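Local coordinates for protein probable 2-phosphosulfolactate phosphatase (Clostridium acetobutylicum, PDB 1VR0) that probably hydrolyses (2R)-O-phospho-3-sulfolactate to (2R)-3-sulfolactate and phosphate, using a bound magnesium ion, at residues Asp22-Val36 and Arg119-Gly133. Numbering follows the deposited sequence.
Sequences DDIKEEKVKNKTAVV and RAIKGSETARDILIG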
# COMPACT_ATOMS: atom_id res chain seq x y z
N ASP A 22 -9.19 6.05 0.47
CA ASP A 22 -9.70 5.39 1.68
C ASP A 22 -8.63 5.00 2.67
O ASP A 22 -8.94 4.45 3.72
CB ASP A 22 -10.51 4.15 1.31
CG ASP A 22 -11.85 4.48 0.68
OD1 ASP A 22 -12.47 5.49 1.05
OD2 ASP A 22 -12.33 3.76 -0.20
N ASP A 23 -7.37 5.30 2.36
CA ASP A 23 -6.26 5.00 3.28
C ASP A 23 -5.54 6.25 3.79
O ASP A 23 -4.49 6.14 4.41
CB ASP A 23 -5.31 4.02 2.62
CG ASP A 23 -5.94 2.66 2.46
OD1 ASP A 23 -6.26 2.06 3.53
OD2 ASP A 23 -6.15 2.21 1.29
N ILE A 24 -6.12 7.42 3.59
CA ILE A 24 -5.53 8.63 4.13
C ILE A 24 -5.74 8.69 5.64
O ILE A 24 -6.83 8.46 6.12
CB ILE A 24 -6.18 9.85 3.54
CG1 ILE A 24 -5.87 9.95 2.07
CG2 ILE A 24 -5.69 11.10 4.21
CD1 ILE A 24 -6.69 10.96 1.38
N LYS A 25 -4.69 8.99 6.38
CA LYS A 25 -4.81 9.25 7.81
C LYS A 25 -4.20 10.62 7.98
O LYS A 25 -3.12 10.88 7.46
CB LYS A 25 -4.07 8.18 8.62
CG LYS A 25 -4.70 6.77 8.58
CD LYS A 25 -3.58 5.69 8.62
CE LYS A 25 -4.08 4.21 8.76
NZ LYS A 25 -4.38 3.83 10.17
N GLU A 26 -4.93 11.50 8.67
CA GLU A 26 -4.49 12.88 8.92
C GLU A 26 -3.02 13.04 9.34
O GLU A 26 -2.32 13.89 8.82
CB GLU A 26 -5.31 13.49 10.05
CG GLU A 26 -6.32 14.54 9.62
CD GLU A 26 -6.65 15.49 10.77
OE1 GLU A 26 -5.81 15.61 11.72
OE2 GLU A 26 -7.73 16.13 10.71
N GLU A 27 -2.58 12.22 10.27
CA GLU A 27 -1.24 12.34 10.82
C GLU A 27 -0.16 12.14 9.78
O GLU A 27 0.96 12.58 9.98
CB GLU A 27 -1.06 11.36 11.96
CG GLU A 27 -1.17 9.86 11.56
CD GLU A 27 -2.59 9.28 11.73
OE1 GLU A 27 -3.61 10.04 11.67
OE2 GLU A 27 -2.66 8.04 11.94
N LYS A 28 -0.49 11.44 8.70
CA LYS A 28 0.43 11.24 7.58
C LYS A 28 0.39 12.41 6.57
O LYS A 28 1.19 12.48 5.63
CB LYS A 28 0.06 9.97 6.79
CG LYS A 28 0.38 8.64 7.46
CD LYS A 28 -0.15 7.50 6.59
CE LYS A 28 0.22 6.11 7.11
NZ LYS A 28 0.15 5.13 6.00
N VAL A 29 -0.59 13.29 6.73
CA VAL A 29 -0.78 14.36 5.78
C VAL A 29 -0.50 15.75 6.38
O VAL A 29 0.12 16.57 5.73
CB VAL A 29 -2.19 14.24 5.16
CG1 VAL A 29 -2.72 15.54 4.75
CG2 VAL A 29 -2.13 13.38 3.95
N LYS A 30 -0.89 15.97 7.64
CA LYS A 30 -0.87 17.33 8.17
C LYS A 30 0.53 17.97 8.12
O LYS A 30 1.53 17.31 8.31
CB LYS A 30 -1.53 17.43 9.55
CG LYS A 30 -1.06 16.38 10.52
CD LYS A 30 -1.25 16.84 11.96
CE LYS A 30 -0.69 15.81 12.96
NZ LYS A 30 -0.77 16.54 14.23
N ASN A 31 0.54 19.25 7.77
CA ASN A 31 1.73 20.12 7.66
C ASN A 31 2.76 19.71 6.62
O ASN A 31 3.82 20.33 6.55
CB ASN A 31 2.38 20.33 9.02
CG ASN A 31 1.35 20.58 10.14
OD1 ASN A 31 0.40 21.35 9.96
ND2 ASN A 31 1.53 19.92 11.28
N LYS A 32 2.45 18.71 5.80
CA LYS A 32 3.38 18.28 4.76
C LYS A 32 3.10 18.91 3.40
O LYS A 32 2.13 19.61 3.22
CB LYS A 32 3.35 16.74 4.65
CG LYS A 32 3.87 16.09 5.90
CD LYS A 32 3.90 14.61 5.79
CE LYS A 32 4.65 14.00 6.97
NZ LYS A 32 5.12 12.64 6.53
N THR A 33 3.96 18.66 2.43
CA THR A 33 3.64 18.91 1.04
C THR A 33 2.91 17.65 0.57
O THR A 33 3.51 16.58 0.49
CB THR A 33 4.91 19.13 0.19
OG1 THR A 33 5.58 20.32 0.61
CG2 THR A 33 4.60 19.28 -1.26
N ALA A 34 1.61 17.76 0.31
CA ALA A 34 0.83 16.62 -0.23
C ALA A 34 0.69 16.73 -1.74
O ALA A 34 0.36 17.78 -2.26
CB ALA A 34 -0.53 16.55 0.40
N VAL A 35 0.95 15.64 -2.44
CA VAL A 35 0.82 15.62 -3.87
C VAL A 35 -0.29 14.62 -4.21
O VAL A 35 -0.16 13.44 -3.95
CB VAL A 35 2.12 15.17 -4.52
CG1 VAL A 35 1.96 15.06 -6.03
CG2 VAL A 35 3.26 16.13 -4.14
N VAL A 36 -1.39 15.10 -4.76
CA VAL A 36 -2.51 14.23 -5.06
C VAL A 36 -2.40 13.72 -6.51
O VAL A 36 -2.19 14.50 -7.45
CB VAL A 36 -3.84 14.92 -4.82
CG1 VAL A 36 -4.96 13.98 -5.17
CG2 VAL A 36 -3.95 15.35 -3.35
N ARG A 119 -12.16 13.10 -4.07
CA ARG A 119 -12.13 12.57 -2.68
C ARG A 119 -10.71 12.69 -2.04
O ARG A 119 -10.55 13.10 -0.89
CB ARG A 119 -12.57 11.09 -2.69
CG ARG A 119 -14.00 10.86 -3.32
CD ARG A 119 -14.45 9.33 -3.35
NE ARG A 119 -13.94 8.58 -2.18
CZ ARG A 119 -13.18 7.48 -2.21
NH1 ARG A 119 -12.81 6.86 -3.35
NH2 ARG A 119 -12.79 6.97 -1.07
N ALA A 120 -9.70 12.31 -2.82
CA ALA A 120 -8.31 12.39 -2.37
C ALA A 120 -7.89 13.86 -2.07
O ALA A 120 -7.13 14.14 -1.12
CB ALA A 120 -7.39 11.79 -3.41
N ILE A 121 -8.39 14.79 -2.90
CA ILE A 121 -8.04 16.21 -2.74
C ILE A 121 -8.62 16.73 -1.41
O ILE A 121 -7.89 17.18 -0.54
CB ILE A 121 -8.50 17.07 -3.97
CG1 ILE A 121 -7.71 16.67 -5.20
CG2 ILE A 121 -8.24 18.54 -3.71
CD1 ILE A 121 -8.33 17.12 -6.55
N LYS A 122 -9.91 16.58 -1.24
CA LYS A 122 -10.55 16.91 0.03
C LYS A 122 -9.93 16.21 1.22
O LYS A 122 -9.82 16.80 2.28
CB LYS A 122 -12.06 16.59 -0.04
CG LYS A 122 -12.84 17.40 -1.10
CD LYS A 122 -12.70 18.92 -0.88
CE LYS A 122 -14.04 19.65 -0.87
NZ LYS A 122 -13.91 20.90 -0.04
N GLY A 123 -9.53 14.95 1.06
CA GLY A 123 -8.92 14.18 2.15
C GLY A 123 -7.55 14.65 2.62
O GLY A 123 -7.10 14.27 3.69
N SER A 124 -6.91 15.50 1.82
CA SER A 124 -5.59 16.05 2.12
C SER A 124 -5.61 17.47 2.73
O SER A 124 -4.54 18.07 2.93
CB SER A 124 -4.77 16.03 0.85
OG SER A 124 -4.91 14.75 0.22
N GLU A 125 -6.80 17.98 3.07
CA GLU A 125 -6.96 19.36 3.58
C GLU A 125 -5.95 19.82 4.64
O GLU A 125 -5.61 21.00 4.69
CB GLU A 125 -8.35 19.57 4.18
CG GLU A 125 -9.44 19.43 3.16
CD GLU A 125 -10.44 20.54 3.24
OE1 GLU A 125 -11.01 20.67 4.36
OE2 GLU A 125 -10.63 21.25 2.19
N THR A 126 -5.50 18.93 5.50
CA THR A 126 -4.66 19.38 6.61
C THR A 126 -3.20 19.60 6.22
O THR A 126 -2.40 19.97 7.08
CB THR A 126 -4.73 18.39 7.79
OG1 THR A 126 -4.48 17.05 7.31
CG2 THR A 126 -6.11 18.48 8.45
N ALA A 127 -2.84 19.33 4.96
CA ALA A 127 -1.46 19.48 4.52
C ALA A 127 -1.11 20.94 4.47
O ALA A 127 -2.00 21.78 4.32
CB ALA A 127 -1.27 18.85 3.15
N ARG A 128 0.18 21.27 4.58
CA ARG A 128 0.60 22.65 4.40
C ARG A 128 0.36 23.14 2.96
O ARG A 128 -0.09 24.27 2.74
CB ARG A 128 2.07 22.84 4.76
CG ARG A 128 2.52 24.31 4.72
CD ARG A 128 3.99 24.43 4.90
NE ARG A 128 4.40 24.10 6.26
CZ ARG A 128 5.66 23.92 6.64
NH1 ARG A 128 6.66 24.01 5.76
NH2 ARG A 128 5.91 23.62 7.91
N ASP A 129 0.71 22.30 1.98
CA ASP A 129 0.49 22.60 0.58
C ASP A 129 -0.07 21.39 -0.08
O ASP A 129 0.52 20.33 0.06
CB ASP A 129 1.80 22.94 -0.12
CG ASP A 129 2.39 24.26 0.36
OD1 ASP A 129 1.82 25.30 0.01
OD2 ASP A 129 3.42 24.25 1.09
N ILE A 130 -1.21 21.53 -0.78
CA ILE A 130 -1.73 20.45 -1.61
C ILE A 130 -1.44 20.71 -3.10
O ILE A 130 -2.00 21.62 -3.70
CB ILE A 130 -3.25 20.25 -1.48
CG1 ILE A 130 -3.65 19.91 -0.04
CG2 ILE A 130 -3.72 19.15 -2.46
CD1 ILE A 130 -4.02 21.07 0.77
N LEU A 131 -0.58 19.90 -3.68
CA LEU A 131 -0.24 19.99 -5.10
C LEU A 131 -1.01 18.99 -5.93
O LEU A 131 -1.35 17.92 -5.47
CB LEU A 131 1.25 19.71 -5.31
CG LEU A 131 2.21 20.59 -4.50
CD1 LEU A 131 3.65 20.21 -4.83
CD2 LEU A 131 1.98 22.09 -4.75
N ILE A 132 -1.26 19.32 -7.18
CA ILE A 132 -1.96 18.41 -8.06
C ILE A 132 -0.96 17.87 -9.04
O ILE A 132 -0.34 18.63 -9.75
CB ILE A 132 -3.09 19.09 -8.83
CG1 ILE A 132 -4.10 19.73 -7.86
CG2 ILE A 132 -3.74 18.10 -9.74
CD1 ILE A 132 -4.66 18.78 -6.78
N GLY A 133 -0.80 16.55 -9.07
CA GLY A 133 0.21 15.93 -9.90
C GLY A 133 -0.31 14.88 -10.85
O GLY A 133 -1.36 14.28 -10.64
O HOH W 1 4.81 22.33 2.19
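Arg119 meets Asp22 in a one-armed salt bridge: Arg119 NH2 lies 2.6 Å from Asp22 OD1, the carboxylate arriving at the guanidinium's edge with its plane turned 44° from it. The arginine bends at chi3 (34°) to bring this end round to the acid, a long, flexible chain that suits a partly exposed position. One turn of helix 117-123 then packs on Val36. Val36 CG1, anti to the backbone N (chi1 179°), rests 3.7 Å from Ala120 CB and beside Ile121 CG1, while Val36 CG2 meets Ile130 CG2; a branched residue can thus touch helix and strand at once. Gly123, without a side chain, lets Ile24 lie against it, Ile24 CD1 4.0 Å from Gly123 CA. Ser124 OG turns back to Ala120 O, satisfying a buried hydroxyl beside Val36 CG2.

This passage from helix through turn to strand belongs to an alpha/beta layered fold, in which the helix covers one face of a largely parallel sheet and strand 129-133 runs parallel to strand 33-37. Thr126 O receives Asn31 N at 3.1 Å; its methyl touches the Glu26 carboxylate and OG1 meets Val29 CG1, using both branches. Asn31 has the positive phi of a type II turn, which asparagine accepts readily. Small Ala127 fits closely, CB 3.7 Å from Ala34 CB. On exposed Arg128, Asn31 O lies over one guanidinium face, off-centre.

The strands are joined by alternating bonds: Asp129 N to Lys32 O, Ala34 N to Asp129 O, Leu131 N to Ala34 O (2.7 Å), Val36 N to Leu131 O and Gly133 N to Val36 O. A water donates to both Thr33 OG1 and OD2 of Asp129, partly exposed at its strand's start. Leu131 CD1 lies 3.8 Å from Thr33 CG2 and near Val35 CG2, on the face where Thr33 and Val35 pack against helix 138-148; branched aliphatic Leu131 and Val35 suit this buried layer.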